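Local coordinates for malate dehydrogenase (Aeropyrum pernix, PDB 2D4A), which catalyses the reversible oxidation of (S)-malate to oxaloacetate with either NAD or NADP as cofactor, and works as a homotetramer, at residues B[96-101]-B[125-130]; B[137-143]-B[244-248]. One frame throughout, in Å; residues are numbered along the deposited sequence.

The two contacts follow one another along the chain, contact 1 closing before contact 2 opens, with centres about 17 Å apart. Contact 1 packs helix 86-106 against helix 119-130 within the nucleotide-binding domain. Contact 2 starts on strand 137-139, which comes next in the chain after helix 119-130, and joins that edge of the parallel sheet to strand 242-251 of the C-terminal part. They also touch directly: Val137 CG1 lies 3.9 Å from Tyr127 N. A helix pair inside the Rossmann-type domain is thus followed by the seam to the second domain, and Ser141 in that seam lies beside His172, the probable proton acceptor.

Contact 1: residues B[96-101]-B[125-130]; sequences MADLAE and VMYKKT
Ala100 packs against Met126, Lys129 and Thr130 where helices 86-106 and 119-130 run side by side, their local axes 8.7 Å apart and inclined at 36°. The small methyl permits the close approach: the CA atoms of Ala100 and Thr130 are 5.2 Å apart, and Ala100 CB sits 3.5 Å from Lys129 CB.

Met126 can be followed outward. Its CB leaves along the flank of its helix, and CG, anti to the backbone N (chi1 180°), passes Val137 of the adjoining strand. Bends at chi2 and chi3 then turn the chain toward the facing helix, so that SD comes within 3.8 Å of Ala100 CB. The terminal CE lies against the backbone O of Met96 and 4.1 Å from Met96 SD, and the two methionine side chains cross at about a right angle. Farther toward the N-terminal end, Val125 CG1 lies beside Met96 CB.

Across the interface the evidence is all van der Waals distances. Lys129 lends only the start of its chain, since its NZ turns to a salt bridge with Glu308; Glu101 likewise pairs with Lys104. Thr130 OG1 bonds to Met126 O at 2.9 Å, 19° out of the carbonyl plane, and to Phe132 N; Met126 O also accepts from Thr130 N. With OG1 so placed, Thr130 CG2 stands anti to the carbonyl carbon and faces Ala100 CB, 3.8 Å away. An alanine in place of Thr130 would lack both branches and would probably leave the Phe132 amide without its hydroxyl partner and open a gap beside Ala100.

Met96 and Met126 both touch Ile114 of strand 111-114, and Met96 lies near Thr116 and Asn92, which probably bind NADP. These are neighbouring helices on one face of the parallel sheet, as in successive beta-alpha-beta crossovers of a Rossmann fold.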
loop_
_atom_site.group_PDB
_atom_site.type_symbol
_atom_site.label_atom_id
_atom_site.label_comp_id
_atom_site.label_asym_id
_atom_site.label_seq_id
_atom_site.Cartn_x
_atom_site.Cartn_y
_atom_site.Cartn_z
ATOM N N MET B 96 20.862 -15.333 22.843
ATOM C CA MET B 96 19.890 -14.477 23.506
ATOM C C MET B 96 20.523 -13.765 24.712
ATOM O O MET B 96 20.450 -12.549 24.819
ATOM C CB MET B 96 18.667 -15.305 23.932
ATOM C CG MET B 96 17.897 -15.969 22.766
ATOM S SD MET B 96 17.221 -14.807 21.545
ATOM C CE MET B 96 18.583 -14.687 20.396
ATOM N N ALA B 97 21.149 -14.527 25.605
ATOM C CA ALA B 97 21.797 -13.965 26.786
ATOM C C ALA B 97 22.744 -12.853 26.382
ATOM O O ALA B 97 22.669 -11.724 26.871
ATOM C CB ALA B 97 22.572 -15.039 27.526
ATOM N N ASP B 98 23.652 -13.183 25.483
ATOM C CA ASP B 98 24.621 -12.212 25.039
ATOM C C ASP B 98 23.969 -10.924 24.538
ATOM O O ASP B 98 24.396 -9.816 24.889
ATOM C CB ASP B 98 25.480 -12.801 23.939
ATOM C CG ASP B 98 26.505 -11.835 23.470
ATOM O OD1 ASP B 98 27.500 -11.642 24.199
ATOM O OD2 ASP B 98 26.301 -11.241 22.391
ATOM N N LEU B 99 22.938 -11.085 23.712
ATOM C CA LEU B 99 22.194 -9.965 23.138
ATOM C C LEU B 99 21.385 -9.213 24.197
ATOM O O LEU B 99 21.227 -7.994 24.126
ATOM C CB LEU B 99 21.264 -10.486 22.038
ATOM C CG LEU B 99 21.714 -10.415 20.574
ATOM C CD1 LEU B 99 23.208 -10.576 20.457
ATOM C CD2 LEU B 99 20.975 -11.496 19.799
ATOM N N ALA B 100 20.873 -9.944 25.179
ATOM C CA ALA B 100 20.098 -9.328 26.244
ATOM C C ALA B 100 20.895 -8.205 26.904
ATOM O O ALA B 100 20.365 -7.121 27.149
ATOM C CB ALA B 100 19.712 -10.377 27.287
ATOM N N GLU B 101 22.169 -8.476 27.187
ATOM C CA GLU B 101 23.037 -7.499 27.828
ATOM C C GLU B 101 23.167 -6.223 26.995
ATOM O O GLU B 101 23.293 -5.133 27.549
ATOM C CB GLU B 101 24.427 -8.101 28.098
ATOM C CG GLU B 101 24.458 -9.229 29.146
ATOM C CD GLU B 101 23.956 -8.797 30.527
ATOM O OE1 GLU B 101 24.618 -7.947 31.176
ATOM O OE2 GLU B 101 22.894 -9.310 30.964
ATOM N N VAL B 125 14.517 -16.978 28.454
ATOM C CA VAL B 125 15.872 -16.512 28.734
ATOM C C VAL B 125 16.009 -14.996 28.561
ATOM O O VAL B 125 16.605 -14.317 29.401
ATOM C CB VAL B 125 16.893 -17.230 27.818
ATOM C CG1 VAL B 125 18.239 -16.538 27.880
ATOM C CG2 VAL B 125 17.029 -18.685 28.247
ATOM N N MET B 126 15.466 -14.473 27.467
ATOM C CA MET B 126 15.522 -13.037 27.183
ATOM C C MET B 126 14.792 -12.209 28.261
ATOM O O MET B 126 15.243 -11.128 28.640
ATOM C CB MET B 126 14.914 -12.766 25.799
ATOM C CG MET B 126 14.920 -11.303 25.377
ATOM S SD MET B 126 16.572 -10.642 25.174
ATOM C CE MET B 126 16.932 -11.226 23.528
ATOM N N TYR B 127 13.665 -12.732 28.737
ATOM C CA TYR B 127 12.868 -12.080 29.768
ATOM C C TYR B 127 13.636 -11.976 31.082
ATOM O O TYR B 127 13.636 -10.938 31.739
ATOM C CB TYR B 127 11.580 -12.866 30.011
ATOM C CG TYR B 127 10.864 -12.449 31.275
ATOM C CD1 TYR B 127 10.227 -11.212 31.360
ATOM C CD2 TYR B 127 10.872 -13.264 32.408
ATOM C CE1 TYR B 127 9.620 -10.789 32.541
ATOM C CE2 TYR B 127 10.266 -12.849 33.597
ATOM C CZ TYR B 127 9.646 -11.614 33.652
ATOM O OH TYR B 127 9.064 -11.197 34.819
ATOM N N LYS B 128 14.287 -13.070 31.461
ATOM C CA LYS B 128 15.056 -13.129 32.692
ATOM C C LYS B 128 16.320 -12.287 32.645
ATOM O O LYS B 128 16.661 -11.615 33.617
ATOM C CB LYS B 128 15.459 -14.571 32.991
ATOM C CG LYS B 128 14.327 -15.495 33.345
ATOM C CD LYS B 128 13.717 -15.127 34.672
ATOM C CE LYS B 128 12.760 -16.214 35.126
ATOM N NZ LYS B 128 11.973 -15.815 36.326
ATOM N N LYS B 129 17.010 -12.318 31.509
ATOM C CA LYS B 129 18.270 -11.596 31.350
ATOM C C LYS B 129 18.188 -10.094 31.157
ATOM O O LYS B 129 19.097 -9.375 31.559
ATOM C CB LYS B 129 19.072 -12.194 30.189
ATOM C CG LYS B 129 19.570 -13.606 30.426
ATOM C CD LYS B 129 20.438 -13.672 31.671
ATOM C CE LYS B 129 20.928 -15.090 31.953
ATOM N NZ LYS B 129 21.730 -15.142 33.210
ATOM N N THR B 130 17.114 -9.614 30.536
ATOM C CA THR B 130 16.971 -8.183 30.292
ATOM C C THR B 130 16.515 -7.422 31.524
ATOM O O THR B 130 16.938 -6.292 31.746
ATOM C CB THR B 130 15.959 -7.880 29.157
ATOM O OG1 THR B 130 14.673 -8.400 29.512
ATOM C CG2 THR B 130 16.415 -8.487 27.845
#

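Contact 2: residues B[137-143]-B[244-248]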
loop_
_atom_site.group_PDB
_atom_site.type_symbol
_atom_site.label_atom_id
_atom_site.label_comp_id
_atom_site.label_asym_id
_atom_site.label_seq_id
_atom_site.Cartn_x
_atom_site.Cartn_y
_atom_site.Cartn_z
ATOM N N VAL B 137 8.556 -8.020 26.403
ATOM C CA VAL B 137 9.393 -9.120 25.920
ATOM C C VAL B 137 8.423 -10.045 25.184
ATOM O O VAL B 137 7.726 -10.833 25.812
ATOM C CB VAL B 137 10.070 -9.910 27.069
ATOM C CG1 VAL B 137 11.005 -10.947 26.474
ATOM C CG2 VAL B 137 10.850 -8.974 27.984
ATOM N N ILE B 138 8.378 -9.938 23.855
ATOM C CA ILE B 138 7.452 -10.729 23.042
ATOM C C ILE B 138 8.061 -11.773 22.118
ATOM O O ILE B 138 8.860 -11.452 21.241
ATOM C CB ILE B 138 6.578 -9.835 22.117
ATOM C CG1 ILE B 138 5.807 -8.789 22.924
ATOM C CG2 ILE B 138 5.577 -10.684 21.373
ATOM C CD1 ILE B 138 6.640 -7.650 23.412
ATOM N N GLY B 139 7.659 -13.028 22.292
ATOM C CA GLY B 139 8.150 -14.077 21.415
ATOM C C GLY B 139 7.123 -14.248 20.308
ATOM O O GLY B 139 5.935 -14.362 20.593
ATOM N N PHE B 140 7.457 -14.312 19.032
ATOM C CA PHE B 140 6.508 -14.572 17.926
ATOM C C PHE B 140 6.271 -16.043 17.705
ATOM O O PHE B 140 7.253 -16.800 17.550
ATOM C CB PHE B 140 7.139 -13.888 16.684
ATOM C CG PHE B 140 6.352 -14.041 15.422
ATOM C CD1 PHE B 140 5.348 -13.165 15.075
ATOM C CD2 PHE B 140 6.625 -15.140 14.603
ATOM C CE1 PHE B 140 4.607 -13.381 13.923
ATOM C CE2 PHE B 140 5.895 -15.348 13.458
ATOM C CZ PHE B 140 4.892 -14.465 13.113
ATOM N N SER B 141 5.034 -16.517 17.834
ATOM C CA SER B 141 4.634 -17.904 17.604
ATOM C C SER B 141 3.272 -18.106 17.039
ATOM O O SER B 141 2.983 -18.632 15.922
ATOM C CB SER B 141 4.771 -18.688 18.925
ATOM O OG SER B 141 4.058 -18.094 19.982
ATOM N N GLY B 142 2.254 -17.659 17.684
ATOM C CA GLY B 142 0.847 -17.824 17.338
ATOM C C GLY B 142 0.336 -17.283 16.007
ATOM O O GLY B 142 -0.459 -17.944 15.332
ATOM N N ILE B 143 0.761 -16.082 15.627
ATOM C CA ILE B 143 0.321 -15.495 14.366
ATOM C C ILE B 143 0.645 -16.483 13.253
ATOM O O ILE B 143 -0.248 -16.894 12.516
ATOM C CB ILE B 143 1.014 -14.117 14.107
ATOM C CG1 ILE B 143 0.451 -13.071 15.074
ATOM C CG2 ILE B 143 0.811 -13.662 12.656
ATOM C CD1 ILE B 143 1.225 -11.766 15.087
ATOM N N TYR B 244 -3.791 -10.863 19.220
ATOM C CA TYR B 244 -2.943 -11.840 18.513
ATOM C C TYR B 244 -2.344 -12.791 19.546
ATOM O O TYR B 244 -2.129 -12.409 20.695
ATOM C CB TYR B 244 -1.757 -11.165 17.802
ATOM C CG TYR B 244 -2.040 -10.420 16.514
ATOM C CD1 TYR B 244 -1.346 -9.250 16.217
ATOM C CD2 TYR B 244 -2.976 -10.886 15.589
ATOM C CE1 TYR B 244 -1.572 -8.553 15.044
ATOM C CE2 TYR B 244 -3.214 -10.193 14.401
ATOM C CZ TYR B 244 -2.506 -9.023 14.136
ATOM O OH TYR B 244 -2.734 -8.308 12.977
ATOM N N PRO B 245 -2.086 -14.049 19.156
ATOM C CA PRO B 245 -1.494 -15.037 20.065
ATOM C C PRO B 245 0.028 -14.852 20.018
ATOM O O PRO B 245 0.609 -14.790 18.933
ATOM C CB PRO B 245 -1.934 -16.368 19.462
ATOM C CG PRO B 245 -1.920 -16.068 17.993
ATOM C CD PRO B 245 -2.596 -14.703 17.938
ATOM N N TYR B 246 0.656 -14.747 21.189
ATOM C CA TYR B 246 2.108 -14.550 21.329
ATOM C C TYR B 246 2.601 -15.423 22.465
ATOM O O TYR B 246 1.821 -15.779 23.347
ATOM C CB TYR B 246 2.436 -13.092 21.713
ATOM C CG TYR B 246 2.380 -12.081 20.591
ATOM C CD1 TYR B 246 3.421 -11.970 19.681
ATOM C CD2 TYR B 246 1.267 -11.265 20.416
ATOM C CE1 TYR B 246 3.362 -11.080 18.620
ATOM C CE2 TYR B 246 1.192 -10.367 19.354
ATOM C CZ TYR B 246 2.246 -10.286 18.455
ATOM O OH TYR B 246 2.161 -9.454 17.358
ATOM N N SER B 247 3.883 -15.777 22.457
ATOM C CA SER B 247 4.433 -16.546 23.573
ATOM C C SER B 247 4.827 -15.484 24.585
ATOM O O SER B 247 5.690 -14.637 24.327
ATOM C CB SER B 247 5.655 -17.356 23.147
ATOM O OG SER B 247 5.271 -18.404 22.280
ATOM N N LEU B 248 4.169 -15.530 25.736
ATOM C CA LEU B 248 4.391 -14.562 26.801
ATOM C C LEU B 248 4.689 -15.234 28.133
ATOM O O LEU B 248 4.314 -16.386 28.364
ATOM C CB LEU B 248 3.149 -13.673 26.940
ATOM C CG LEU B 248 2.758 -12.901 25.675
ATOM C CD1 LEU B 248 1.388 -12.289 25.845
ATOM C CD2 LEU B 248 3.801 -11.828 25.392
HETATM O O HOH W 1 2.725 -14.180 17.439
#
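Ser141 and Ser247 bring their hydroxyls together by different first torsions: OG of Ser141 stands between the backbone N and the carbonyl carbon (chi1 55°), whereas OG of Ser247 is anti to the carbonyl carbon (chi1 -69°). The two oxygens are hydrogen-bonded at 2.6 Å; Ser247 OG also bonds to Asp120, and Ser141 OG weakly to Glu262. An extended chi2 of 169° carries Ile143 CD1 over one face of the Tyr244 ring, a CH-pi contact 4.1 Å from the centroid. The same methyl reaches the phenol end of Tyr246, whose OH bonds to Thr232.

Backbone evidence supports the join. Gly139 and Ser247 form a single antiparallel hydrogen-bonded pair, with Gly139 N 3.3 Å from Ser247 O and Ser247 N 3.1 Å from Gly139 O. That carbonyl oxygen also meets the edge of the Tyr246 ring, in its plane. Gly142, without a side chain, allows a CA to CA distance of 4.5 Å to Pro245. A water links Ile143 N to Pro245 O, donating to the latter at 2.7 Å.

Ser141 also touches His172, the probable proton acceptor. Away from Ser247, strand 137-139 bonds to strand 111-114 of the parallel sheet, while strand 242-251 pairs with strand 260-268 and helix 223-237 packs on Ile143 and Tyr244, so this bridge ties the edges of the two domains' sheets together.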